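Long-range contacts in acinetobacter secreted protease CpaA (Acinetobacter nosocomialis M2, PDB 6O38), which probably cleaves proteins outside the cell as a zinc metalloprotease, exported by type II secretion with the help of the chaperone CpaB: residues Ala55-Leu60 with Lys73-Asp78; Ala296-Met301 with Asp329-Val334; Gln316-Leu321 with Asp340-Ala345. One frame throughout, in Å; residues are numbered along the deposited sequence.

Contact 1: Ala55-Leu60 with Lys73-Asp78; sequences AYSSYL and KINSGD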
loop_
_atom_site.group_PDB
_atom_site.type_symbol
_atom_site.label_atom_id
_atom_site.label_comp_id
_atom_site.label_asym_id
_atom_site.label_seq_id
_atom_site.Cartn_x
_atom_site.Cartn_y
_atom_site.Cartn_z
ATOM N N ALA A 55 24.046 -6.196 -19.374
ATOM C CA ALA A 55 23.496 -7.282 -18.572
ATOM C C ALA A 55 22.560 -6.762 -17.490
ATOM O O ALA A 55 21.607 -7.453 -17.113
ATOM C CB ALA A 55 24.626 -8.101 -17.950
ATOM N N TYR A 56 22.810 -5.558 -16.982
ATOM C CA TYR A 56 21.966 -4.958 -15.959
ATOM C C TYR A 56 20.784 -4.243 -16.598
ATOM O O TYR A 56 20.917 -3.612 -17.651
ATOM C CB TYR A 56 22.765 -3.974 -15.103
ATOM C CG TYR A 56 23.769 -4.627 -14.180
ATOM C CD1 TYR A 56 23.710 -5.989 -13.909
ATOM C CD2 TYR A 56 24.770 -3.880 -13.573
ATOM C CE1 TYR A 56 24.624 -6.588 -13.063
ATOM C CE2 TYR A 56 25.688 -4.471 -12.727
ATOM C CZ TYR A 56 25.611 -5.825 -12.476
ATOM O OH TYR A 56 26.523 -6.417 -11.633
ATOM N N SER A 57 19.626 -4.346 -15.952
ATOM C CA SER A 57 18.429 -3.683 -16.440
ATOM C C SER A 57 18.461 -2.196 -16.105
ATOM O O SER A 57 19.076 -1.769 -15.124
ATOM C CB SER A 57 17.176 -4.321 -15.841
ATOM O OG SER A 57 17.031 -5.664 -16.271
ATOM N N SER A 58 17.788 -1.408 -16.937
ATOM C CA SER A 58 17.650 0.024 -16.733
ATOM C C SER A 58 16.174 0.377 -16.609
ATOM O O SER A 58 15.293 -0.393 -17.004
ATOM C CB SER A 58 18.292 0.816 -17.878
ATOM O OG SER A 58 19.695 0.613 -17.912
ATOM N N TYR A 59 15.909 1.555 -16.051
ATOM C CA TYR A 59 14.550 1.990 -15.761
ATOM C C TYR A 59 14.373 3.430 -16.214
ATOM O O TYR A 59 15.202 4.290 -15.900
ATOM C CB TYR A 59 14.242 1.839 -14.269
ATOM C CG TYR A 59 14.421 0.420 -13.776
ATOM C CD1 TYR A 59 13.386 -0.502 -13.866
ATOM C CD2 TYR A 59 15.629 -0.002 -13.240
ATOM C CE1 TYR A 59 13.548 -1.801 -13.425
ATOM C CE2 TYR A 59 15.801 -1.300 -12.796
ATOM C CZ TYR A 59 14.756 -2.195 -12.891
ATOM O OH TYR A 59 14.922 -3.488 -12.451
ATOM N N LEU A 60 13.294 3.687 -16.948
ATOM C CA LEU A 60 13.056 4.972 -17.588
ATOM C C LEU A 60 11.917 5.706 -16.893
ATOM O O LEU A 60 10.836 5.140 -16.693
ATOM C CB LEU A 60 12.728 4.788 -19.072
ATOM C CG LEU A 60 12.301 6.044 -19.835
ATOM C CD1 LEU A 60 13.412 7.081 -19.834
ATOM C CD2 LEU A 60 11.889 5.695 -21.257
ATOM N N LYS A 73 10.775 -0.807 -17.786
ATOM C CA LYS A 73 11.903 -1.696 -17.548
ATOM C C LYS A 73 12.642 -1.915 -18.862
ATOM O O LYS A 73 12.069 -2.445 -19.821
ATOM C CB LYS A 73 11.430 -3.026 -16.961
ATOM C CG LYS A 73 12.538 -3.885 -16.370
ATOM C CD LYS A 73 11.970 -5.159 -15.760
ATOM C CE LYS A 73 12.997 -5.879 -14.896
ATOM N NZ LYS A 73 14.166 -6.360 -15.681
ATOM N N ILE A 74 13.906 -1.505 -18.908
ATOM C CA ILE A 74 14.736 -1.633 -20.099
ATOM C C ILE A 74 15.666 -2.822 -19.907
ATOM O O ILE A 74 16.460 -2.852 -18.961
ATOM C CB ILE A 74 15.533 -0.347 -20.370
ATOM C CG1 ILE A 74 14.587 0.822 -20.649
ATOM C CG2 ILE A 74 16.488 -0.549 -21.533
ATOM C CD1 ILE A 74 15.298 2.128 -20.933
ATOM N N ASN A 75 15.568 -3.799 -20.802
ATOM C CA ASN A 75 16.396 -4.995 -20.760
ATOM C C ASN A 75 17.313 -5.043 -21.974
ATOM O O ASN A 75 17.194 -4.248 -22.911
ATOM C CB ASN A 75 15.527 -6.257 -20.697
ATOM C CG ASN A 75 14.657 -6.306 -19.457
ATOM O OD1 ASN A 75 15.134 -6.603 -18.362
ATOM N ND2 ASN A 75 13.371 -6.019 -19.624
ATOM N N SER A 76 18.243 -5.994 -21.944
ATOM C CA SER A 76 19.167 -6.182 -23.054
ATOM C C SER A 76 18.400 -6.633 -24.292
ATOM O O SER A 76 17.700 -7.651 -24.262
ATOM C CB SER A 76 20.239 -7.203 -22.682
ATOM O OG SER A 76 21.145 -7.409 -23.752
ATOM N N GLY A 77 18.529 -5.874 -25.379
ATOM C CA GLY A 77 17.831 -6.157 -26.613
ATOM C C GLY A 77 16.617 -5.289 -26.867
ATOM O O GLY A 77 16.059 -5.343 -27.971
ATOM N N ASP A 78 16.195 -4.496 -25.888
ATOM C CA ASP A 78 15.051 -3.613 -26.062
ATOM C C ASP A 78 15.434 -2.386 -26.883
ATOM O O ASP A 78 16.560 -1.886 -26.810
ATOM C CB ASP A 78 14.494 -3.175 -24.706
ATOM C CG ASP A 78 13.613 -4.232 -24.066
ATOM O OD1 ASP A 78 12.987 -5.015 -24.812
ATOM O OD2 ASP A 78 13.542 -4.278 -22.820
#

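Contact 2: Ala296-Met301 with Asp329-Val334; sequences AILPNM and DKVVIV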
loop_
_atom_site.group_PDB
_atom_site.type_symbol
_atom_site.label_atom_id
_atom_site.label_comp_id
_atom_site.label_asym_id
_atom_site.label_seq_id
_atom_site.Cartn_x
_atom_site.Cartn_y
_atom_site.Cartn_z
ATOM N N ALA A 296 -18.988 16.025 21.879
ATOM C CA ALA A 296 -19.286 15.077 22.949
ATOM C C ALA A 296 -20.156 13.933 22.443
ATOM O O ALA A 296 -19.985 12.781 22.859
ATOM C CB ALA A 296 -19.967 15.796 24.113
ATOM N N ILE A 297 -21.091 14.231 21.546
ATOM C CA ILE A 297 -21.890 13.222 20.863
ATOM C C ILE A 297 -21.360 13.125 19.440
ATOM O O ILE A 297 -21.457 14.086 18.668
ATOM C CB ILE A 297 -23.385 13.563 20.883
ATOM C CG1 ILE A 297 -23.889 13.669 22.325
ATOM C CG2 ILE A 297 -24.180 12.522 20.107
ATOM C CD1 ILE A 297 -25.384 13.868 22.440
ATOM N N LEU A 298 -20.796 11.971 19.093
ATOM C CA LEU A 298 -20.196 11.805 17.780
ATOM C C LEU A 298 -21.271 11.905 16.697
ATOM O O LEU A 298 -22.418 11.500 16.908
ATOM C CB LEU A 298 -19.473 10.464 17.689
ATOM C CG LEU A 298 -18.212 10.340 18.549
ATOM C CD1 LEU A 298 -17.585 8.962 18.401
ATOM C CD2 LEU A 298 -17.209 11.430 18.199
ATOM N N PRO A 299 -20.929 12.449 15.531
ATOM C CA PRO A 299 -21.947 12.689 14.504
ATOM C C PRO A 299 -22.463 11.390 13.905
ATOM O O PRO A 299 -21.798 10.353 13.918
ATOM C CB PRO A 299 -21.202 13.524 13.458
ATOM C CG PRO A 299 -19.773 13.121 13.618
ATOM C CD PRO A 299 -19.588 12.870 15.090
ATOM N N ASN A 300 -23.683 11.467 13.379
ATOM C CA ASN A 300 -24.280 10.326 12.701
ATOM C C ASN A 300 -23.455 9.954 11.476
ATOM O O ASN A 300 -22.940 10.824 10.767
ATOM C CB ASN A 300 -25.720 10.640 12.299
ATOM C CG ASN A 300 -26.628 10.837 13.497
ATOM O OD1 ASN A 300 -26.376 10.302 14.576
ATOM N ND2 ASN A 300 -27.692 11.611 13.313
HETATM N N MSE A 301 -23.328 8.653 11.234
HETATM C CA MSE A 301 -22.482 8.149 10.158
HETATM C C MSE A 301 -22.926 8.644 8.784
HETATM O O MSE A 301 -24.080 8.471 8.390
HETATM C CB MSE A 301 -22.465 6.618 10.169
HETATM C CG MSE A 301 -22.102 6.002 11.510
HETATM SE SE MSE A 301 -20.261 6.328 12.066
HETATM C CE MSE A 301 -19.329 5.357 10.657
ATOM N N ASP A 329 -20.968 -0.234 10.065
ATOM C CA ASP A 329 -20.258 1.017 10.295
ATOM C C ASP A 329 -19.256 0.848 11.429
ATOM O O ASP A 329 -19.511 0.141 12.407
ATOM C CB ASP A 329 -21.247 2.138 10.620
ATOM C CG ASP A 329 -21.999 2.626 9.396
ATOM O OD1 ASP A 329 -21.597 2.270 8.270
ATOM O OD2 ASP A 329 -22.993 3.366 9.558
ATOM N N LYS A 330 -18.107 1.506 11.296
ATOM C CA LYS A 330 -17.009 1.346 12.236
ATOM C C LYS A 330 -16.573 2.701 12.773
ATOM O O LYS A 330 -16.561 3.697 12.043
ATOM C CB LYS A 330 -15.816 0.641 11.579
ATOM C CG LYS A 330 -16.084 -0.804 11.201
ATOM C CD LYS A 330 -14.830 -1.474 10.670
ATOM C CE LYS A 330 -15.090 -2.931 10.329
ATOM N NZ LYS A 330 -13.831 -3.727 10.309
ATOM N N VAL A 331 -16.214 2.726 14.053
ATOM C CA VAL A 331 -15.640 3.901 14.697
ATOM C C VAL A 331 -14.317 3.489 15.323
ATOM O O VAL A 331 -14.272 2.559 16.137
ATOM C CB VAL A 331 -16.583 4.499 15.754
ATOM C CG1 VAL A 331 -15.875 5.596 16.531
ATOM C CG2 VAL A 331 -17.841 5.041 15.094
ATOM N N VAL A 332 -13.245 4.177 14.943
ATOM C CA VAL A 332 -11.917 3.963 15.508
ATOM C C VAL A 332 -11.549 5.198 16.313
ATOM O O VAL A 332 -11.646 6.324 15.813
ATOM C CB VAL A 332 -10.873 3.685 14.413
ATOM C CG1 VAL A 332 -9.493 3.516 15.030
ATOM C CG2 VAL A 332 -11.260 2.453 13.612
ATOM N N ILE A 333 -11.140 4.993 17.560
ATOM C CA ILE A 333 -10.781 6.086 18.453
ATOM C C ILE A 333 -9.348 5.875 18.919
ATOM O O ILE A 333 -9.002 4.797 19.417
ATOM C CB ILE A 333 -11.744 6.179 19.650
ATOM C CG1 ILE A 333 -13.181 6.345 19.151
ATOM C CG2 ILE A 333 -11.363 7.341 20.551
ATOM C CD1 ILE A 333 -14.214 6.373 20.248
ATOM N N VAL A 334 -8.517 6.899 18.744
ATOM C CA VAL A 334 -7.142 6.892 19.222
ATOM C C VAL A 334 -7.001 8.015 20.238
ATOM O O VAL A 334 -7.660 9.057 20.139
ATOM C CB VAL A 334 -6.114 7.035 18.075
ATOM C CG1 VAL A 334 -6.589 6.290 16.837
ATOM C CG2 VAL A 334 -5.838 8.495 17.753
#

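Contact 3: Gln316-Leu321 with Asp340-Ala345; sequences QPTLQL and DTYINA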
loop_
_atom_site.group_PDB
_atom_site.type_symbol
_atom_site.label_atom_id
_atom_site.label_comp_id
_atom_site.label_asym_id
_atom_site.label_seq_id
_atom_site.Cartn_x
_atom_site.Cartn_y
_atom_site.Cartn_z
ATOM N N GLN A 316 -11.767 15.204 25.601
ATOM C CA GLN A 316 -13.162 15.194 25.996
ATOM C C GLN A 316 -13.351 14.158 27.095
ATOM O O GLN A 316 -12.819 13.045 26.997
ATOM C CB GLN A 316 -14.070 14.865 24.801
ATOM C CG GLN A 316 -15.465 15.455 24.889
ATOM C CD GLN A 316 -15.476 16.954 24.661
ATOM O OE1 GLN A 316 -15.504 17.739 25.608
ATOM N NE2 GLN A 316 -15.450 17.359 23.396
ATOM N N PRO A 317 -14.088 14.492 28.158
ATOM C CA PRO A 317 -14.252 13.516 29.249
ATOM C C PRO A 317 -15.088 12.313 28.854
ATOM O O PRO A 317 -14.769 11.187 29.253
ATOM C CB PRO A 317 -14.919 14.345 30.355
ATOM C CG PRO A 317 -15.638 15.427 29.620
ATOM C CD PRO A 317 -14.753 15.772 28.456
ATOM N N THR A 318 -16.154 12.516 28.083
ATOM C CA THR A 318 -17.019 11.436 27.634
ATOM C C THR A 318 -17.308 11.598 26.150
ATOM O O THR A 318 -17.414 12.717 25.640
ATOM C CB THR A 318 -18.349 11.394 28.411
ATOM O OG1 THR A 318 -19.128 12.555 28.096
ATOM C CG2 THR A 318 -18.106 11.344 29.913
ATOM N N LEU A 319 -17.432 10.468 25.459
ATOM C CA LEU A 319 -17.805 10.446 24.052
ATOM C C LEU A 319 -18.980 9.502 23.866
ATOM O O LEU A 319 -18.974 8.383 24.390
ATOM C CB LEU A 319 -16.637 10.012 23.160
ATOM C CG LEU A 319 -15.476 10.992 22.999
ATOM C CD1 LEU A 319 -14.432 10.425 22.052
ATOM C CD2 LEU A 319 -15.982 12.335 22.500
ATOM N N GLN A 320 -19.980 9.953 23.117
ATOM C CA GLN A 320 -21.146 9.146 22.786
ATOM C C GLN A 320 -20.998 8.656 21.351
ATOM O O GLN A 320 -20.862 9.466 20.427
ATOM C CB GLN A 320 -22.431 9.958 22.949
ATOM C CG GLN A 320 -23.717 9.168 22.751
ATOM C CD GLN A 320 -24.102 8.354 23.972
ATOM O OE1 GLN A 320 -23.458 8.439 25.019
ATOM N NE2 GLN A 320 -25.162 7.563 23.847
ATOM N N LEU A 321 -21.011 7.337 21.172
ATOM C CA LEU A 321 -20.926 6.769 19.837
ATOM C C LEU A 321 -22.130 7.219 19.007
ATOM O O LEU A 321 -23.184 7.544 19.565
ATOM C CB LEU A 321 -20.860 5.244 19.917
ATOM C CG LEU A 321 -19.536 4.700 20.463
ATOM C CD1 LEU A 321 -19.546 3.181 20.527
ATOM C CD2 LEU A 321 -18.366 5.194 19.622
ATOM N N ASP A 340 -8.037 9.742 30.753
ATOM C CA ASP A 340 -8.905 8.794 30.075
ATOM C C ASP A 340 -10.130 9.494 29.495
ATOM O O ASP A 340 -10.475 10.621 29.864
ATOM C CB ASP A 340 -9.354 7.689 31.032
ATOM C CG ASP A 340 -8.211 6.800 31.477
ATOM O OD1 ASP A 340 -7.077 6.995 30.994
ATOM O OD2 ASP A 340 -8.453 5.900 32.310
ATOM N N THR A 341 -10.794 8.802 28.574
ATOM C CA THR A 341 -12.044 9.258 27.985
ATOM C C THR A 341 -13.034 8.105 27.998
ATOM O O THR A 341 -12.713 7.004 27.540
ATOM C CB THR A 341 -11.840 9.766 26.554
ATOM O OG1 THR A 341 -11.082 10.984 26.581
ATOM C CG2 THR A 341 -13.180 10.019 25.876
ATOM N N TYR A 342 -14.230 8.356 28.522
ATOM C CA TYR A 342 -15.259 7.330 28.573
ATOM C C TYR A 342 -16.034 7.285 27.263
ATOM O O TYR A 342 -16.309 8.320 26.649
ATOM C CB TYR A 342 -16.206 7.583 29.745
ATOM C CG TYR A 342 -15.537 7.457 31.093
ATOM C CD1 TYR A 342 -15.261 6.209 31.639
ATOM C CD2 TYR A 342 -15.175 8.584 31.820
ATOM C CE1 TYR A 342 -14.646 6.086 32.870
ATOM C CE2 TYR A 342 -14.558 8.471 33.053
ATOM C CZ TYR A 342 -14.297 7.220 33.572
ATOM O OH TYR A 342 -13.685 7.102 34.800
ATOM N N ILE A 343 -16.381 6.073 26.836
ATOM C CA ILE A 343 -17.107 5.842 25.594
ATOM C C ILE A 343 -18.435 5.189 25.943
ATOM O O ILE A 343 -18.470 4.209 26.696
ATOM C CB ILE A 343 -16.305 4.956 24.623
ATOM C CG1 ILE A 343 -14.912 5.540 24.384
ATOM C CG2 ILE A 343 -17.051 4.800 23.305
ATOM C CD1 ILE A 343 -14.925 6.914 23.764
ATOM N N ASN A 344 -19.523 5.729 25.399
ATOM C CA ASN A 344 -20.859 5.240 25.697
ATOM C C ASN A 344 -21.654 5.068 24.411
ATOM O O ASN A 344 -21.357 5.680 23.381
ATOM C CB ASN A 344 -21.605 6.184 26.652
ATOM C CG ASN A 344 -20.937 6.286 28.008
ATOM O OD1 ASN A 344 -21.034 5.374 28.830
ATOM N ND2 ASN A 344 -20.254 7.399 28.250
ATOM N N ALA A 345 -22.679 4.223 24.491
ATOM C CA ALA A 345 -23.588 3.981 23.381
ATOM C C ALA A 345 -25.002 3.842 23.926
ATOM O O ALA A 345 -25.209 3.644 25.125
ATOM C CB ALA A 345 -23.194 2.732 22.583
#

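Contact 1: Ala55-Leu60 with Lys73-Asp78
S58 and I74 form the hydrogen-bonded pair of an antiparallel beta hairpin. S58 N donates to I74 O at 2.8 Å. I74 N returns the bond to S58 O at 2.6 Å. Y59 and K73 follow as the non-hydrogen-bonded pair.

A polar cluster lies just past the end of the paired strands. N75 OD1 accepts two hydrogen bonds. One comes from S57 OG at 3.0 Å, tilted from the carbonyl plane. The other comes from K73 NZ at 2.9 Å, in that plane and on a lone pair. The K73 chain is extended as far as CE and bends only at its end (chi4 -64°), which turns the ammonium group toward N75. N75 ND2 has a separate partner in T115 OG1. The chain then reverses in a type II beta turn from N75 to D78, and D78 OD2 accepts from N75 N at 2.9 Å.

Carbon contacts lie on both faces. The K73 chain runs alongside the Y59 ring, with Y59 CE1 3.7 Å from K73 CG. E92 of the chaperone chain CpaB is a separate packing partner of Y59. On the other face I74 CD1 meets L60 CB at 4.1 Å, and both residues rest on I50 inside the beta-sandwich. The double acceptor N75 OD1 thus ties a lysine of one strand to a serine beside the other, and probably helps to solvate the lysine ammonium group.

Contact 2: Ala296-Met301 with Asp329-Val334
The M301 side chain, a selenomethionine, turns three times in the same sense (chi1 -53°, chi2 -67°, chi3 -64°). This folds it into a compact hook over D329, K330 and V331. K330 and V331 open strand 330-335 of an StcE-type beta-sandwich domain. The segment 296-301 has no regular structure, and its part 298-301 runs along the inward side of the strand start, roughly opposite in direction. Contact between the two is through side chains and one backbone carbonyl. The SE atom of M301 packs on V331 CG2 at 4.1 Å. M301 CE reaches further and sits 3.5 Å from K330 O. The other branch of V331 serves a second residue: V331 CG1 meets L298 CD1 at 4.2 Å. V331 therefore touches both L298 and M301, one with each methyl branch. P322 packs on L298 and M301, V308 on L298, and W368 on V331, so the cluster is buried. D329 meets M301 head-on from the strand side and sets its carboxylate against the base of the hook. D329 OD2, hydrogen-bonded to T258 OG1 and Q326 N, lies 3.4 Å from M301 CB.

Contact 3: Gln316-Leu321 with Asp340-Ala345
P317-L321 and T341-A345 run side by side, and strands 318-320 and 341-344 are parallel, 22° apart in direction. T318 pairs with Y342, L319 with I343 and Q320 with N344. Four backbone hydrogen bonds join them, with donors from each segment in turn. Y342 N binds P317 O at 3.0 Å, and L319 N binds Y342 O at 2.7 Å. N344 N binds L319 O at 2.9 Å, and L321 N binds N344 O at 2.8 Å. Y342 and N344 thus face the 316-321 segment with their backbone groups, as do L319 and L321 toward the other segment. At the start of the pairing a side chain adds a fifth bond: T341 OG1 donates to Q316 O at 2.7 Å.

The arrangement belongs to a three-stranded sheet of an StcE-type beta-sandwich domain. Strand 341-344 is central in it, with 350-353 antiparallel along its other side. Between the two parallel strands the chain passes through strand 330-335, which belongs to the other sheet.

L319 and I343 point into the sandwich alongside each other, with L319 CB 3.6 Å from I343 CD1. The second branch of I343, CG2, meets L321 CG at 3.8 Å, and these two side chains cross at about a right angle. L319 CG also touches the methyl CG2 of T341. L310 packs on L319 and T341 from the facing sheet, and W368 on L321 and A345.

The outer face carries T318, Y342, Q320 and N344. A bend in Q320 (chi2 80°) carries its amide across to N344, and the two amide planes are 23° apart. Q320 OE1 then lies 3.3 Å from N344 CB, while Q320 NE2 lies near the backbone carbonyl carbon of A345.

In the fold
Contacts 2 and 3 are neighbours, with centres 10 Å apart, and their segments alternate along the chain. Q320 joins them: Q320 N with A296 O and Q320 O with L298 N make probable backbone hydrogen bonds, each 2.8 Å. The loop of contact 2 thus runs along the edge strand of contact 3. I333 CD1 and I343 CD1 pack at 3.6 Å, where the two sheets of the sandwich face each other. Contact 1 lies in a different StcE-type domain near the N-terminus, its centre 51 Å from that of contact 2 and 58 Å from that of contact 3. It touches CpaB; the other two do not. None includes the zinc ligands H498, H502 and H508.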